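Local coordinates for protein A197 (Sulfolobus turreted icosahedral virus, PDB 2C0N) that has the GT-A glycosyltransferase fold and probably transfers a sugar from an activated donor to an acceptor, at residues I43-F48 with E126-I131. Residues are numbered along the deposited sequence; the frame is centred on the assembly and turned at random.
Sequences IALDMF and EFLEKI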
loop_
_atom_site.group_PDB
_atom_site.type_symbol
_atom_site.label_atom_id
_atom_site.label_comp_id
_atom_site.label_asym_id
_atom_site.label_seq_id
_atom_site.Cartn_x
_atom_site.Cartn_y
_atom_site.Cartn_z
ATOM N N ILE A 43 14.195 1.813 -14.995
ATOM C CA ILE A 43 14.710 1.912 -13.635
ATOM C C ILE A 43 14.652 0.545 -12.970
ATOM O O ILE A 43 15.620 0.107 -12.346
ATOM C CB ILE A 43 13.876 2.925 -12.828
ATOM C CG1 ILE A 43 14.189 4.342 -13.295
ATOM C CG2 ILE A 43 14.126 2.803 -11.296
ATOM C CD1 ILE A 43 13.217 5.359 -12.822
ATOM N N ALA A 44 13.516 -0.136 -13.115
ATOM C CA ALA A 44 13.340 -1.494 -12.552
ATOM C C ALA A 44 14.441 -2.437 -13.030
ATOM O O ALA A 44 15.075 -3.076 -12.205
ATOM C CB ALA A 44 12.013 -2.055 -12.919
ATOM N N LEU A 45 14.647 -2.524 -14.352
ATOM C CA LEU A 45 15.748 -3.320 -14.941
ATOM C C LEU A 45 17.127 -2.981 -14.358
ATOM O O LEU A 45 17.887 -3.856 -13.985
ATOM C CB LEU A 45 15.785 -3.145 -16.455
ATOM C CG LEU A 45 16.812 -3.978 -17.223
ATOM C CD1 LEU A 45 16.696 -5.476 -16.886
ATOM C CD2 LEU A 45 16.697 -3.748 -18.733
ATOM N N ASP A 46 17.445 -1.699 -14.263
ATOM C CA ASP A 46 18.702 -1.274 -13.648
ATOM C C ASP A 46 18.880 -1.731 -12.203
ATOM O O ASP A 46 19.967 -2.156 -11.808
ATOM C CB ASP A 46 18.805 0.235 -13.680
ATOM C CG ASP A 46 19.090 0.765 -15.052
ATOM O OD1 ASP A 46 19.458 -0.020 -15.938
ATOM O OD2 ASP A 46 18.941 1.997 -15.231
HETATM N N MSE A 47 17.850 -1.554 -11.398
HETATM C CA MSE A 47 17.895 -1.994 -10.014
HETATM C C MSE A 47 18.006 -3.536 -9.943
HETATM O O MSE A 47 18.854 -4.070 -9.251
HETATM C CB MSE A 47 16.654 -1.534 -9.266
HETATM C CG MSE A 47 16.590 0.003 -9.013
HETATM SE SE MSE A 47 14.898 0.443 -8.159
HETATM C CE MSE A 47 15.229 -0.530 -6.466
ATOM N N PHE A 48 17.160 -4.221 -10.698
ATOM C CA PHE A 48 17.154 -5.691 -10.694
ATOM C C PHE A 48 18.505 -6.278 -11.006
ATOM O O PHE A 48 18.962 -7.192 -10.302
ATOM C CB PHE A 48 16.129 -6.225 -11.686
ATOM C CG PHE A 48 16.196 -7.700 -11.851
ATOM C CD1 PHE A 48 15.642 -8.537 -10.902
ATOM C CD2 PHE A 48 16.852 -8.259 -12.932
ATOM C CE1 PHE A 48 15.745 -9.934 -11.040
ATOM C CE2 PHE A 48 16.929 -9.651 -13.083
ATOM C CZ PHE A 48 16.399 -10.478 -12.141
ATOM N N GLU A 126 18.985 -14.419 -16.821
ATOM C CA GLU A 126 19.815 -14.801 -17.946
ATOM C C GLU A 126 19.483 -14.022 -19.200
ATOM O O GLU A 126 20.387 -13.606 -19.928
ATOM C CB GLU A 126 19.702 -16.299 -18.241
ATOM C CG GLU A 126 20.940 -17.067 -17.895
ATOM C CD GLU A 126 21.161 -18.264 -18.813
ATOM O OE1 GLU A 126 20.153 -18.928 -19.181
ATOM O OE2 GLU A 126 22.335 -18.543 -19.183
ATOM N N PHE A 127 18.197 -13.863 -19.481
ATOM C CA PHE A 127 17.768 -13.115 -20.656
ATOM C C PHE A 127 18.093 -11.623 -20.548
ATOM O O PHE A 127 18.578 -11.007 -21.504
ATOM C CB PHE A 127 16.266 -13.249 -20.860
ATOM C CG PHE A 127 15.780 -12.555 -22.079
ATOM C CD1 PHE A 127 16.126 -13.031 -23.319
ATOM C CD2 PHE A 127 14.988 -11.410 -21.994
ATOM C CE1 PHE A 127 15.673 -12.416 -24.466
ATOM C CE2 PHE A 127 14.550 -10.783 -23.161
ATOM C CZ PHE A 127 14.907 -11.286 -24.382
ATOM N N LEU A 128 17.765 -11.048 -19.391
ATOM C CA LEU A 128 17.953 -9.618 -19.152
ATOM C C LEU A 128 19.425 -9.222 -19.098
ATOM O O LEU A 128 19.790 -8.117 -19.474
ATOM C CB LEU A 128 17.253 -9.217 -17.862
ATOM C CG LEU A 128 15.731 -9.210 -17.945
ATOM C CD1 LEU A 128 15.130 -8.971 -16.581
ATOM C CD2 LEU A 128 15.223 -8.174 -18.922
ATOM N N GLU A 129 20.285 -10.144 -18.695
ATOM C CA GLU A 129 21.719 -9.838 -18.664
ATOM C C GLU A 129 22.348 -9.823 -20.040
ATOM O O GLU A 129 23.497 -9.394 -20.199
ATOM C CB GLU A 129 22.433 -10.841 -17.755
ATOM C CG GLU A 129 22.115 -10.529 -16.318
ATOM C CD GLU A 129 22.924 -11.320 -15.343
ATOM O OE1 GLU A 129 23.406 -12.404 -15.726
ATOM O OE2 GLU A 129 23.049 -10.838 -14.201
ATOM N N LYS A 130 21.611 -10.302 -21.026
ATOM C CA LYS A 130 22.117 -10.398 -22.399
ATOM C C LYS A 130 21.588 -9.279 -23.281
ATOM O O LYS A 130 22.183 -8.969 -24.306
ATOM C CB LYS A 130 21.704 -11.727 -23.013
ATOM C CG LYS A 130 22.363 -12.949 -22.397
ATOM C CD LYS A 130 21.779 -14.224 -23.017
ATOM C CE LYS A 130 22.612 -15.472 -22.716
ATOM N NZ LYS A 130 22.442 -16.545 -23.759
ATOM N N ILE A 131 20.457 -8.687 -22.907
ATOM C CA ILE A 131 19.746 -7.826 -23.852
ATOM C C ILE A 131 20.472 -6.495 -23.968
ATOM O O ILE A 131 21.222 -6.090 -23.077
ATOM C CB ILE A 131 18.264 -7.607 -23.525
ATOM C CG1 ILE A 131 18.106 -6.992 -22.149
ATOM C CG2 ILE A 131 17.473 -8.948 -23.722
ATOM C CD1 ILE A 131 16.666 -6.795 -21.724
#
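L45 and L128 meet through their methyl groups at the centre of this contact. L45 CD1 lies 3.7 Å from L128 CD2 and 3.8 Å from L128 CD1, so one methyl of L45 sits against both branches of L128. L45 CD1 also lies 3.9 Å from L128 CB, so it reaches back along that side chain. The two leucine side chains cross at a slant. L45 CG is anti to its own backbone N (chi1 -176°), which extends the branch off helix 37-50 toward L128. The second methyl of L45 has a looser neighbour, with L45 CD2 4.3 Å from I131 CD1.

F48 sits one helical turn after L45 and packs on L128 CD1, one of the two methyls that L45 also touches. F48 CE2 is 4.0 Å from L128 CD1, and the methyl approaches the ring obliquely. The two side chains are turned at about a right angle. L128 CD1 therefore touches both L45 and F48, while CD2 touches L45. No hydrogen bond links 43-48 to 126-131, and the touching groups are all apolar.

Within 126-131, I131 CG2 lies over one face of the F127 ring, 3.4 Å above its plane and offset toward the rim. Further out, L57 of strand 56-60 touches both F48 and L128, and F6 of strand 3-8 also packs on F48. Polar links flank this apolar patch. R125 makes a cation-pi contact with F48, hydrogen-bonds F48 O and forms a salt bridge with E129, while D46 pairs with R133.

The contact joins helix 37-50 to the short helix 125-128, directly after strand 120-124, and to the loop that follows it. Both helices pack against the central sheet, as helices do in the alpha/beta sandwich of a GT-A fold.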